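SUMO-1 cysteine protease S273R (African swine fever virus pig/Kenya/KEN-50/1950, PDB 6LJB) probably acts as a cysteine protease that matures the viral polyprotein precursors pp220 and pp62 into core-shell proteins and dampens host innate immune responses. Local coordinates at residues His168-Phe173 / Ile183-Ser188; Asn191-Pro196 / Thr217-Asn222; Pro111-Asp116 / Cys155-Asp160; Ile223-Ser228 / Thr255-Glu260. One frame throughout, in Å; residues are numbered along the deposited sequence.

Interaction 1 of 4, residues His168-Phe173 / Ile183-Ser188; sequences HWVAIF and IEYFNS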
loop_
_atom_site.group_PDB
_atom_site.type_symbol
_atom_site.label_atom_id
_atom_site.label_comp_id
_atom_site.label_asym_id
_atom_site.label_seq_id
_atom_site.Cartn_x
_atom_site.Cartn_y
_atom_site.Cartn_z
ATOM N N HIS A 168 -9.183 -1.760 13.532
ATOM C CA HIS A 168 -8.582 -3.011 13.087
ATOM C C HIS A 168 -8.670 -3.081 11.568
ATOM O O HIS A 168 -9.763 -2.977 11.002
ATOM C CB HIS A 168 -9.280 -4.208 13.729
ATOM C CG HIS A 168 -8.683 -5.529 13.356
ATOM N ND1 HIS A 168 -7.540 -6.022 13.946
ATOM C CD2 HIS A 168 -9.074 -6.460 12.454
ATOM C CE1 HIS A 168 -7.251 -7.201 13.424
ATOM N NE2 HIS A 168 -8.165 -7.489 12.515
ATOM N N TRP A 169 -7.525 -3.262 10.916
ATOM C CA TRP A 169 -7.456 -3.244 9.462
ATOM C C TRP A 169 -7.543 -4.651 8.888
ATOM O O TRP A 169 -6.938 -5.592 9.411
ATOM C CB TRP A 169 -6.162 -2.575 8.994
ATOM C CG TRP A 169 -6.081 -1.117 9.322
ATOM C CD1 TRP A 169 -5.220 -0.519 10.194
ATOM C CD2 TRP A 169 -6.900 -0.072 8.784
ATOM N NE1 TRP A 169 -5.446 0.837 10.227
ATOM C CE2 TRP A 169 -6.473 1.136 9.371
ATOM C CE3 TRP A 169 -7.946 -0.039 7.860
ATOM C CZ2 TRP A 169 -7.059 2.362 9.065
ATOM C CZ3 TRP A 169 -8.527 1.177 7.558
ATOM C CH2 TRP A 169 -8.082 2.361 8.158
ATOM N N VAL A 170 -8.307 -4.785 7.802
ATOM C CA VAL A 170 -8.386 -6.013 7.021
ATOM C C VAL A 170 -8.219 -5.647 5.553
ATOM O O VAL A 170 -8.477 -4.516 5.139
ATOM C CB VAL A 170 -9.710 -6.776 7.241
ATOM C CG1 VAL A 170 -9.820 -7.247 8.684
ATOM C CG2 VAL A 170 -10.895 -5.901 6.863
ATOM N N ALA A 171 -7.787 -6.624 4.762
ATOM C CA ALA A 171 -7.409 -6.394 3.375
ATOM C C ALA A 171 -8.379 -7.073 2.418
ATOM O O ALA A 171 -8.875 -8.170 2.690
ATOM C CB ALA A 171 -5.987 -6.898 3.109
ATOM N N ILE A 172 -8.643 -6.406 1.296
ATOM C CA ILE A 172 -9.419 -6.954 0.190
ATOM C C ILE A 172 -8.538 -6.936 -1.050
ATOM O O ILE A 172 -7.983 -5.889 -1.406
ATOM C CB ILE A 172 -10.717 -6.161 -0.050
ATOM C CG1 ILE A 172 -11.794 -6.574 0.953
ATOM C CG2 ILE A 172 -11.212 -6.358 -1.479
ATOM C CD1 ILE A 172 -12.302 -7.989 0.756
ATOM N N PHE A 173 -8.402 -8.089 -1.700
ATOM C CA PHE A 173 -7.618 -8.203 -2.922
ATOM C C PHE A 173 -8.406 -8.996 -3.951
ATOM O O PHE A 173 -8.940 -10.066 -3.641
ATOM C CB PHE A 173 -6.263 -8.870 -2.661
ATOM C CG PHE A 173 -5.293 -8.729 -3.800
ATOM C CD1 PHE A 173 -4.557 -7.565 -3.959
ATOM C CD2 PHE A 173 -5.116 -9.756 -4.712
ATOM C CE1 PHE A 173 -3.664 -7.428 -5.006
ATOM C CE2 PHE A 173 -4.224 -9.625 -5.762
ATOM C CZ PHE A 173 -3.496 -8.460 -5.908
ATOM N N ILE A 183 -11.507 -13.445 -5.585
ATOM C CA ILE A 183 -11.872 -12.299 -4.759
ATOM C C ILE A 183 -11.594 -12.699 -3.317
ATOM O O ILE A 183 -12.257 -13.594 -2.777
ATOM C CB ILE A 183 -13.338 -11.891 -4.950
ATOM C CG1 ILE A 183 -13.624 -11.637 -6.431
ATOM C CG2 ILE A 183 -13.663 -10.661 -4.118
ATOM C CD1 ILE A 183 -15.091 -11.658 -6.774
ATOM N N GLU A 184 -10.623 -12.041 -2.691
ATOM C CA GLU A 184 -10.040 -12.509 -1.443
ATOM C C GLU A 184 -10.291 -11.521 -0.314
ATOM O O GLU A 184 -10.248 -10.303 -0.515
ATOM C CB GLU A 184 -8.536 -12.736 -1.612
ATOM C CG GLU A 184 -8.190 -13.610 -2.805
ATOM C CD GLU A 184 -6.783 -13.377 -3.316
ATOM O OE1 GLU A 184 -5.945 -12.865 -2.545
ATOM O OE2 GLU A 184 -6.518 -13.698 -4.494
ATOM N N TYR A 185 -10.551 -12.061 0.875
ATOM C CA TYR A 185 -10.659 -11.288 2.106
ATOM C C TYR A 185 -9.661 -11.857 3.104
ATOM O O TYR A 185 -9.709 -13.050 3.421
ATOM C CB TYR A 185 -12.081 -11.338 2.671
ATOM C CG TYR A 185 -12.235 -10.668 4.020
ATOM C CD1 TYR A 185 -12.544 -9.318 4.116
ATOM C CD2 TYR A 185 -12.075 -11.389 5.199
ATOM C CE1 TYR A 185 -12.687 -8.702 5.347
ATOM C CE2 TYR A 185 -12.213 -10.781 6.433
ATOM C CZ TYR A 185 -12.520 -9.439 6.501
ATOM O OH TYR A 185 -12.661 -8.831 7.727
ATOM N N PHE A 186 -8.763 -11.009 3.597
ATOM C CA PHE A 186 -7.728 -11.424 4.533
ATOM C C PHE A 186 -7.925 -10.718 5.867
ATOM O O PHE A 186 -8.118 -9.499 5.908
ATOM C CB PHE A 186 -6.331 -11.129 3.982
ATOM C CG PHE A 186 -5.227 -11.387 4.967
ATOM C CD1 PHE A 186 -4.907 -12.681 5.345
ATOM C CD2 PHE A 186 -4.508 -10.338 5.512
ATOM C CE1 PHE A 186 -3.892 -12.922 6.253
ATOM C CE2 PHE A 186 -3.492 -10.572 6.418
ATOM C CZ PHE A 186 -3.184 -11.866 6.789
ATOM N N ASN A 187 -7.876 -11.491 6.949
ATOM C CA ASN A 187 -7.959 -10.967 8.306
ATOM C C ASN A 187 -6.857 -11.616 9.127
ATOM O O ASN A 187 -6.868 -12.834 9.328
ATOM C CB ASN A 187 -9.333 -11.244 8.925
ATOM C CG ASN A 187 -9.561 -10.481 10.218
ATOM O OD1 ASN A 187 -8.624 -9.956 10.821
ATOM N ND2 ASN A 187 -10.814 -10.420 10.653
ATOM N N SER A 188 -5.905 -10.804 9.593
ATOM C CA SER A 188 -4.808 -11.337 10.393
ATOM C C SER A 188 -5.301 -11.908 11.716
ATOM O O SER A 188 -4.670 -12.815 12.271
ATOM C CB SER A 188 -3.761 -10.253 10.643
ATOM O OG SER A 188 -4.317 -9.164 11.359
#
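A171 and F186 form an antiparallel hydrogen-bonded pair, and F173 and E184 form another. A171 N gives to F186 O at 3.1 Å, and F186 N returns a nearly straight bond to A171 O. Between these pairs I172 faces Y185 as a non-hydrogen-bonded pair.

One polar side-chain bond joins the strands past their paired ends. CG anti to the H168 backbone N (chi1 -178°) carries the ring toward N187. H168 NE2 donates to N187 OD1 at 3.0 Å, almost straight at 169°. The oxygen lies in the imidazole plane, while the amide is turned 48° from the ring. N187 OD1 also accepts from A189 N, so two donors hold it. The two strands, 169-175 and 181-186, make a beta hairpin in the central sheet of the Ulp1-like catalytic domain. H168 and N187 are inferred active-site residues, and H168 also touches C232, the inferred nucleophile. This is consistent with a Cys-His-Asn triad.

I172 and Y185 share one face of the hairpin. I172 CD1 meets the edge of the Y185 ring in its plane, 3.6 Å from Y185 CD1. Both methyls of V170 lie on the same side of this ring, with V170 CG1 3.4 Å from Y185 OH and V170 CG2 beside Y185 CE1.

Beside F173, the E184 chain runs the same way. Its carboxylate is held by Y239, S182 and R243.

Interaction 2 of 4, residues Asn191-Pro196 / Thr217-Asn222; sequences NSPPGP and TLAVTN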
loop_
_atom_site.group_PDB
_atom_site.type_symbol
_atom_site.label_atom_id
_atom_site.label_comp_id
_atom_site.label_asym_id
_atom_site.label_seq_id
_atom_site.Cartn_x
_atom_site.Cartn_y
_atom_site.Cartn_z
ATOM N N ASN A 191 -10.678 -13.881 11.728
ATOM C CA ASN A 191 -12.120 -13.815 11.900
ATOM C C ASN A 191 -12.810 -13.660 10.551
ATOM O O ASN A 191 -12.276 -13.038 9.628
ATOM C CB ASN A 191 -12.515 -12.659 12.825
ATOM C CG ASN A 191 -12.016 -12.854 14.242
ATOM O OD1 ASN A 191 -12.581 -13.632 15.009
ATOM N ND2 ASN A 191 -10.953 -12.143 14.599
ATOM N N SER A 192 -14.007 -14.232 10.452
ATOM C CA SER A 192 -14.743 -14.228 9.199
ATOM C C SER A 192 -15.179 -12.810 8.831
ATOM O O SER A 192 -15.403 -11.971 9.709
ATOM C CB SER A 192 -15.966 -15.137 9.297
ATOM O OG SER A 192 -15.582 -16.490 9.458
ATOM N N PRO A 193 -15.297 -12.516 7.539
ATOM C CA PRO A 193 -15.752 -11.187 7.114
ATOM C C PRO A 193 -17.197 -10.954 7.515
ATOM O O PRO A 193 -18.017 -11.885 7.491
ATOM C CB PRO A 193 -15.598 -11.230 5.587
ATOM C CG PRO A 193 -15.627 -12.681 5.243
ATOM C CD PRO A 193 -14.967 -13.380 6.392
ATOM N N PRO A 194 -17.548 -9.728 7.895
ATOM C CA PRO A 194 -18.936 -9.439 8.271
ATOM C C PRO A 194 -19.854 -9.449 7.057
ATOM O O PRO A 194 -19.423 -9.541 5.906
ATOM C CB PRO A 194 -18.850 -8.046 8.900
ATOM C CG PRO A 194 -17.648 -7.432 8.276
ATOM C CD PRO A 194 -16.673 -8.554 8.054
ATOM N N GLY A 195 -21.150 -9.346 7.346
ATOM C CA GLY A 195 -22.194 -9.400 6.348
ATOM C C GLY A 195 -21.993 -8.512 5.132
ATOM O O GLY A 195 -22.058 -8.979 3.991
ATOM N N PRO A 196 -21.773 -7.209 5.348
ATOM C CA PRO A 196 -21.593 -6.309 4.190
ATOM C C PRO A 196 -20.458 -6.721 3.265
ATOM O O PRO A 196 -20.658 -6.799 2.045
ATOM C CB PRO A 196 -21.340 -4.950 4.855
ATOM C CG PRO A 196 -22.055 -5.039 6.154
ATOM C CD PRO A 196 -21.875 -6.458 6.612
ATOM N N THR A 217 -14.836 -16.604 -4.805
ATOM C CA THR A 217 -14.616 -15.787 -3.619
ATOM C C THR A 217 -13.999 -16.646 -2.523
ATOM O O THR A 217 -14.384 -17.804 -2.337
ATOM C CB THR A 217 -15.924 -15.170 -3.124
ATOM O OG1 THR A 217 -16.827 -16.211 -2.729
ATOM C CG2 THR A 217 -16.570 -14.337 -4.222
ATOM N N LEU A 218 -13.041 -16.072 -1.799
ATOM C CA LEU A 218 -12.313 -16.810 -0.777
ATOM C C LEU A 218 -12.059 -15.919 0.428
ATOM O O LEU A 218 -11.722 -14.741 0.280
ATOM C CB LEU A 218 -10.981 -17.340 -1.316
ATOM C CG LEU A 218 -10.156 -18.167 -0.331
ATOM C CD1 LEU A 218 -10.453 -19.652 -0.479
ATOM C CD2 LEU A 218 -8.679 -17.882 -0.504
ATOM N N ALA A 219 -12.215 -16.491 1.618
ATOM C CA ALA A 219 -11.933 -15.811 2.877
ATOM C C ALA A 219 -10.654 -16.400 3.461
ATOM O O ALA A 219 -10.640 -17.554 3.904
ATOM C CB ALA A 219 -13.100 -15.952 3.851
ATOM N N VAL A 220 -9.580 -15.612 3.451
ATOM C CA VAL A 220 -8.301 -16.035 4.010
ATOM C C VAL A 220 -8.306 -15.737 5.503
ATOM O O VAL A 220 -7.562 -14.875 5.982
ATOM C CB VAL A 220 -7.124 -15.338 3.303
ATOM C CG1 VAL A 220 -5.817 -16.061 3.600
ATOM C CG2 VAL A 220 -7.377 -15.264 1.806
ATOM N N THR A 221 -9.153 -16.449 6.246
ATOM C CA THR A 221 -9.380 -16.186 7.663
ATOM C C THR A 221 -9.092 -17.414 8.520
ATOM O O THR A 221 -9.652 -17.563 9.606
ATOM C CB THR A 221 -10.812 -15.707 7.895
ATOM O OG1 THR A 221 -11.722 -16.774 7.596
ATOM C CG2 THR A 221 -11.128 -14.521 7.000
ATOM N N ASN A 222 -8.214 -18.296 8.046
ATOM C CA ASN A 222 -8.001 -19.567 8.729
ATOM C C ASN A 222 -7.157 -19.403 9.989
ATOM O O ASN A 222 -7.501 -19.940 11.047
ATOM C CB ASN A 222 -7.342 -20.567 7.775
ATOM C CG ASN A 222 -7.052 -21.900 8.437
ATOM O OD1 ASN A 222 -7.775 -22.326 9.340
ATOM N ND2 ASN A 222 -5.990 -22.561 7.998
#
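The N191-P196 loop passes over the end of strand 217-220, and the backbones come nearest at N191 and T221, with CA atoms 5.6 Å apart. The contact belongs to a beta-alpha-beta unit: strand 181-186, helix 195-208 and strand 215-220. The loop leads into that helix, with P194 at its N-cap position. The strand is an edge strand of the central sheet. It leaves the sheet through an inverse gamma turn centred on V220. T221 follows this turn and faces the loop.

T221 carries most of the contact. Its methyl CG2 lies anti to its own carbonyl carbon and reaches the backbone of N191, with T221 CG2 3.2 Å from N191 O. That oxygen also accepts a hydrogen bond from the side chain of N187, an inferred active-site residue. The loop carbonyl is therefore a second-shell partner of that amide, and T221 packs against it. S192 touches the same methyl more loosely.

P193 is the buried member. It crosses T221 at about a right angle and also rests on Y185 and on M201 of helix 195-208. Its ring carbon CD touches two methyls on the same side: P193 CD is 4.1 Å from A219 CB and 4.1 Å from T221 CG2.

Interaction 3 of 4, residues Pro111-Asp116 / Cys155-Asp160; sequences PFSMMD and CVLNTD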
loop_
_atom_site.group_PDB
_atom_site.type_symbol
_atom_site.label_atom_id
_atom_site.label_comp_id
_atom_site.label_asym_id
_atom_site.label_seq_id
_atom_site.Cartn_x
_atom_site.Cartn_y
_atom_site.Cartn_z
ATOM N N PRO A 111 -9.535 3.663 -2.233
ATOM C CA PRO A 111 -9.328 4.342 -0.954
ATOM C C PRO A 111 -9.946 3.548 0.208
ATOM O O PRO A 111 -10.927 2.862 0.014
ATOM C CB PRO A 111 -9.989 5.720 -1.121
ATOM C CG PRO A 111 -10.903 5.574 -2.314
ATOM C CD PRO A 111 -10.311 4.473 -3.167
ATOM N N PHE A 112 -9.386 3.714 1.405
ATOM C CA PHE A 112 -9.828 2.942 2.593
ATOM C C PHE A 112 -11.326 3.152 2.837
ATOM O O PHE A 112 -11.832 4.279 2.702
ATOM C CB PHE A 112 -9.087 3.431 3.837
ATOM C CG PHE A 112 -9.872 4.435 4.642
ATOM C CD1 PHE A 112 -10.763 4.017 5.613
ATOM C CD2 PHE A 112 -9.748 5.791 4.401
ATOM C CE1 PHE A 112 -11.500 4.936 6.339
ATOM C CE2 PHE A 112 -10.486 6.709 5.128
ATOM C CZ PHE A 112 -11.360 6.280 6.097
ATOM N N SER A 113 -12.009 2.073 3.215
ATOM C CA SER A 113 -13.463 2.148 3.497
ATOM C C SER A 113 -13.755 1.622 4.904
ATOM O O SER A 113 -12.956 0.827 5.422
ATOM C CB SER A 113 -14.255 1.398 2.457
ATOM O OG SER A 113 -15.620 1.304 2.825
ATOM N N MET A 114 -14.824 2.129 5.518
ATOM C CA MET A 114 -15.271 1.645 6.812
ATOM C C MET A 114 -16.241 0.484 6.604
ATOM O O MET A 114 -16.555 0.098 5.476
ATOM C CB MET A 114 -15.919 2.776 7.611
ATOM C CG MET A 114 -15.539 2.809 9.082
ATOM S SD MET A 114 -13.809 3.245 9.341
ATOM C CE MET A 114 -13.762 3.389 11.125
ATOM N N MET A 115 -16.731 -0.081 7.703
ATOM C CA MET A 115 -17.664 -1.198 7.629
ATOM C C MET A 115 -19.111 -0.747 7.451
ATOM O O MET A 115 -20.019 -1.585 7.502
ATOM C CB MET A 115 -17.532 -2.074 8.878
ATOM C CG MET A 115 -17.838 -3.541 8.633
ATOM S SD MET A 115 -17.027 -4.156 7.145
ATOM C CE MET A 115 -15.302 -4.055 7.614
ATOM N N ASP A 116 -19.343 0.547 7.235
ATOM C CA ASP A 116 -20.682 1.096 7.076
ATOM C C ASP A 116 -21.033 1.372 5.617
ATOM O O ASP A 116 -21.976 2.123 5.348
ATOM C CB ASP A 116 -20.820 2.384 7.890
ATOM C CG ASP A 116 -20.233 2.261 9.282
ATOM O OD1 ASP A 116 -20.643 1.349 10.027
ATOM O OD2 ASP A 116 -19.351 3.077 9.625
ATOM N N CYS A 155 -7.869 -3.061 -1.510
ATOM C CA CYS A 155 -8.452 -2.130 -0.558
ATOM C C CYS A 155 -8.229 -2.654 0.852
ATOM O O CYS A 155 -8.111 -3.863 1.069
ATOM C CB CYS A 155 -9.949 -1.920 -0.811
ATOM S SG CYS A 155 -10.709 -0.653 0.231
ATOM N N VAL A 156 -8.171 -1.730 1.808
ATOM C CA VAL A 156 -8.003 -2.058 3.218
ATOM C C VAL A 156 -9.131 -1.390 3.991
ATOM O O VAL A 156 -9.313 -0.170 3.899
ATOM C CB VAL A 156 -6.634 -1.613 3.758
ATOM C CG1 VAL A 156 -6.511 -1.960 5.231
ATOM C CG2 VAL A 156 -5.512 -2.261 2.962
ATOM N N LEU A 157 -9.881 -2.182 4.750
ATOM C CA LEU A 157 -11.042 -1.700 5.482
ATOM C C LEU A 157 -10.816 -1.798 6.985
ATOM O O LEU A 157 -9.947 -2.531 7.465
ATOM C CB LEU A 157 -12.304 -2.487 5.105
ATOM C CG LEU A 157 -12.969 -2.225 3.751
ATOM C CD1 LEU A 157 -12.220 -2.912 2.619
ATOM C CD2 LEU A 157 -14.424 -2.667 3.783
ATOM N N ASN A 158 -11.622 -1.043 7.724
ATOM C CA ASN A 158 -11.655 -1.100 9.178
ATOM C C ASN A 158 -12.910 -1.845 9.612
ATOM O O ASN A 158 -14.015 -1.521 9.165
ATOM C CB ASN A 158 -11.635 0.306 9.782
ATOM C CG ASN A 158 -11.482 0.298 11.295
ATOM O OD1 ASN A 158 -11.608 -0.740 11.945
ATOM N ND2 ASN A 158 -11.216 1.467 11.863
ATOM N N THR A 159 -12.738 -2.835 10.485
ATOM C CA THR A 159 -13.852 -3.649 10.968
ATOM C C THR A 159 -14.659 -2.965 12.068
ATOM O O THR A 159 -15.019 -3.595 13.064
ATOM C CB THR A 159 -13.324 -5.000 11.447
ATOM O OG1 THR A 159 -12.242 -4.794 12.364
ATOM C CG2 THR A 159 -12.835 -5.828 10.268
ATOM N N ASP A 160 -14.954 -1.679 11.907
ATOM C CA ASP A 160 -15.768 -0.947 12.871
ATOM C C ASP A 160 -16.464 0.235 12.205
ATOM O O ASP A 160 -16.553 0.304 10.979
ATOM C CB ASP A 160 -14.915 -0.462 14.045
ATOM C CG ASP A 160 -15.693 0.414 15.009
ATOM O OD1 ASP A 160 -16.732 -0.047 15.527
ATOM O OD2 ASP A 160 -15.266 1.562 15.251
#
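P111 touches C155 through its carbonyl: C155 SG, anti to its backbone N (chi1 -174°), comes up to 3.5 Å from P111 O. At F112 the contact is again made near the backbone: F112 CA makes a bent C-H...O contact with V156 O, and F112 CB packs beside the same oxygen. The backbone N of F112 is held by D94 of helix 90-103.

S113 comes next, with its CA 5.0 Å from that of L157. Its carbonyl accepts from N158 N at 3.3 Å, with the donor in the carbonyl plane. L157 CA-H also leans on S113 O, and L157 CB and CG pack against that oxygen. S113 OG turns back to its own chain and gives a hydrogen bond to M114 O.

The segment has no regular strand and runs alongside strand 152-158 of the central sheet, in roughly the same direction. It follows the short outermost strand 107-109, which lies parallel to 152-158. The other side of strand 152-158 is paired with strand 169-175.

M114 starts away from the strand, but its chain bends at chi2 (68°) and comes back. It then lies alongside N158, with M114 SD beside N158 CB and M114 CE 3.3 Å from N158 ND2. N158 OD1 accepts a weak hydrogen bond from the backbone N of H168.

M115 curls at chi2 and chi3, and its methyl meets the end of the strand and the turn that follows. M115 CE is 3.2 Å from N158 O and also touches T159 CA. M115 N gives a weak bond to D160 O. The M115 side chain also meets P194.

Interaction 4 of 4, residues Ile223-Ser228 / Thr255-Glu260; sequences IRHQRS and TRITDE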
loop_
_atom_site.group_PDB
_atom_site.type_symbol
_atom_site.label_atom_id
_atom_site.label_comp_id
_atom_site.label_asym_id
_atom_site.label_seq_id
_atom_site.Cartn_x
_atom_site.Cartn_y
_atom_site.Cartn_z
ATOM N N ILE A 223 -6.051 -18.668 9.897
ATOM C CA ILE A 223 -5.047 -18.614 10.951
ATOM C C ILE A 223 -5.073 -17.246 11.617
ATOM O O ILE A 223 -5.165 -16.214 10.942
ATOM C CB ILE A 223 -3.646 -18.927 10.393
ATOM C CG1 ILE A 223 -3.607 -20.346 9.824
ATOM C CG2 ILE A 223 -2.582 -18.753 11.465
ATOM C CD1 ILE A 223 -2.245 -20.764 9.334
ATOM N N ARG A 224 -4.992 -17.244 12.949
ATOM C CA ARG A 224 -4.812 -16.016 13.723
ATOM C C ARG A 224 -3.326 -15.671 13.707
ATOM O O ARG A 224 -2.562 -15.994 14.620
ATOM C CB ARG A 224 -5.344 -16.184 15.141
ATOM C CG ARG A 224 -5.235 -14.934 16.008
ATOM C CD ARG A 224 -5.971 -15.109 17.332
ATOM N NE ARG A 224 -5.065 -15.179 18.477
ATOM C CZ ARG A 224 -4.749 -14.141 19.245
ATOM N NH1 ARG A 224 -5.264 -12.945 18.994
ATOM N NH2 ARG A 224 -3.919 -14.298 20.267
ATOM N N HIS A 225 -2.909 -15.013 12.623
ATOM C CA HIS A 225 -1.516 -14.595 12.498
ATOM C C HIS A 225 -1.152 -13.585 13.578
ATOM O O HIS A 225 -0.103 -13.694 14.225
ATOM C CB HIS A 225 -1.264 -13.996 11.112
ATOM C CG HIS A 225 -1.659 -14.892 9.981
ATOM N ND1 HIS A 225 -0.782 -15.777 9.391
ATOM C CD2 HIS A 225 -2.832 -15.028 9.318
ATOM C CE1 HIS A 225 -1.400 -16.427 8.421
ATOM N NE2 HIS A 225 -2.644 -15.990 8.355
ATOM N N GLN A 226 -2.015 -12.595 13.791
ATOM C CA GLN A 226 -1.706 -11.483 14.679
ATOM C C GLN A 226 -2.000 -11.861 16.125
ATOM O O GLN A 226 -3.140 -12.191 16.471
ATOM C CB GLN A 226 -2.506 -10.247 14.276
ATOM C CG GLN A 226 -2.322 -9.062 15.209
ATOM C CD GLN A 226 -2.960 -7.797 14.673
ATOM O OE1 GLN A 226 -3.297 -7.711 13.492
ATOM N NE2 GLN A 226 -3.129 -6.805 15.540
ATOM N N ARG A 227 -0.968 -11.817 16.965
ATOM C CA ARG A 227 -1.127 -11.893 18.408
ATOM C C ARG A 227 -0.824 -10.572 19.098
ATOM O O ARG A 227 -1.089 -10.442 20.298
ATOM C CB ARG A 227 -0.227 -12.993 18.990
ATOM C CG ARG A 227 -0.664 -14.405 18.629
ATOM C CD ARG A 227 0.432 -15.417 18.918
ATOM N NE ARG A 227 0.015 -16.778 18.596
ATOM C CZ ARG A 227 0.852 -17.801 18.449
ATOM N NH1 ARG A 227 2.158 -17.616 18.585
ATOM N NH2 ARG A 227 0.383 -19.006 18.156
ATOM N N SER A 228 -0.278 -9.598 18.375
ATOM C CA SER A 228 -0.022 -8.276 18.921
ATOM C C SER A 228 -1.282 -7.420 18.828
ATOM O O SER A 228 -2.327 -7.847 18.330
ATOM C CB SER A 228 1.144 -7.615 18.189
ATOM O OG SER A 228 0.850 -7.444 16.812
ATOM N N THR A 255 0.342 -21.155 6.666
ATOM C CA THR A 255 1.459 -20.850 7.552
ATOM C C THR A 255 1.226 -19.512 8.239
ATOM O O THR A 255 0.830 -18.538 7.591
ATOM C CB THR A 255 2.780 -20.826 6.777
ATOM O OG1 THR A 255 2.911 -22.037 6.021
ATOM C CG2 THR A 255 3.960 -20.710 7.731
ATOM N N ARG A 256 1.478 -19.466 9.546
ATOM C CA ARG A 256 1.325 -18.235 10.309
ATOM C C ARG A 256 2.502 -17.300 10.055
ATOM O O ARG A 256 3.662 -17.726 10.072
ATOM C CB ARG A 256 1.213 -18.531 11.806
ATOM C CG ARG A 256 1.361 -17.285 12.674
ATOM C CD ARG A 256 1.102 -17.544 14.150
ATOM N NE ARG A 256 1.163 -16.301 14.917
ATOM C CZ ARG A 256 2.228 -15.887 15.594
ATOM N NH1 ARG A 256 3.330 -16.624 15.617
ATOM N NH2 ARG A 256 2.193 -14.738 16.255
ATOM N N ILE A 257 2.199 -16.027 9.818
ATOM C CA ILE A 257 3.204 -14.975 9.739
ATOM C C ILE A 257 3.200 -14.233 11.068
ATOM O O ILE A 257 2.169 -13.685 11.478
ATOM C CB ILE A 257 2.934 -14.017 8.567
ATOM C CG1 ILE A 257 2.975 -14.767 7.233
ATOM C CG2 ILE A 257 3.939 -12.879 8.571
ATOM C CD1 ILE A 257 1.613 -15.185 6.718
ATOM N N THR A 258 4.344 -14.218 11.743
ATOM C CA THR A 258 4.423 -13.629 13.070
ATOM C C THR A 258 4.369 -12.106 12.996
ATOM O O THR A 258 4.672 -11.491 11.968
ATOM C CB THR A 258 5.707 -14.065 13.775
ATOM O OG1 THR A 258 6.837 -13.483 13.114
ATOM C CG2 THR A 258 5.838 -15.580 13.747
ATOM N N ASP A 259 3.972 -11.495 14.115
ATOM C CA ASP A 259 3.971 -10.040 14.208
ATOM C C ASP A 259 5.378 -9.467 14.133
ATOM O O ASP A 259 5.540 -8.293 13.781
ATOM C CB ASP A 259 3.298 -9.591 15.508
ATOM C CG ASP A 259 1.935 -10.226 15.708
ATOM O OD1 ASP A 259 1.883 -11.411 16.099
ATOM O OD2 ASP A 259 0.918 -9.541 15.473
ATOM N N GLU A 260 6.396 -10.269 14.455
ATOM C CA GLU A 260 7.771 -9.797 14.356
ATOM C C GLU A 260 8.169 -9.538 12.909
ATOM O O GLU A 260 8.949 -8.619 12.638
ATOM C CB GLU A 260 8.723 -10.802 15.005
ATOM C CG GLU A 260 8.701 -10.795 16.532
ATOM C CD GLU A 260 7.400 -11.322 17.107
ATOM O OE1 GLU A 260 6.830 -12.267 16.523
ATOM O OE2 GLU A 260 6.943 -10.784 18.138
#
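The guanidinium groups of R227 and R256 stack, with centres 3.7 Å apart and planes 24° apart. R227 lies on one face of R256, and T258 CA lies over the opposite face. H225 O and R224 O sit at the edge of R256. The H225 ring has I223 CB over one face, while T255 O and I257 N meet its edge. The contact joins two loops of the Ulp1-like catalytic domain: one leads from strand 215-220 toward helix 232-244, the other links helices 249-254 and 259-269. It includes Q226, predicted to bind substrate, whose side chain touches C232 and is hydrogen-bonded by S188.

Both ring nitrogens of H225 have partners. I257 N donates to H225 ND1 at 3.0 Å, in the ring plane and nearly straight. H225 NE2 has a weak bond to F252 O. I257 CD1 packs against ND1 and CE1 of H225.

R256 reaches across with its chain extended from CG to NE. R256 NE bonds H225 O at 3.0 Å, tilted from the guanidinium plane. R256 NH2 makes a salt bridge to D259, which should offset part of the like charge in the stack.

D259 lies near the start of helix 259-269. With CG anti to its carbonyl carbon (chi1 -51°), it brings both oxygens to the backbone N atoms of R227 and S228. R227 N uses the syn lone pair of D259 OD1 in a bond of 171°. S228 N meets D259 OD2 from above the carboxylate plane, at 3.1 Å.

Along the chain the contacts follow one another in the order 3, 1, 2, 4. Interactions 1, 2 and 3 share the five-stranded sheet. Interaction 3 lies about 10 Å from interaction 1, centre to centre, and interaction 2 lies about 8 Å from interaction 1. Strand 152-158 pairs with 169-175, and 181-186 pairs with 215-220. Interaction 4 is off the sheet, with its centre about 14 Å from that of interaction 1. The two meet through S188 and Q226. Interactions 2 and 4 adjoin in sequence, at N222 and I223. Interactions 3 and 4 are farthest apart, about 21 Å between centres, and do not touch. Interaction 1 thus connects the sheet to the loop carrying the predicted substrate-binding residue.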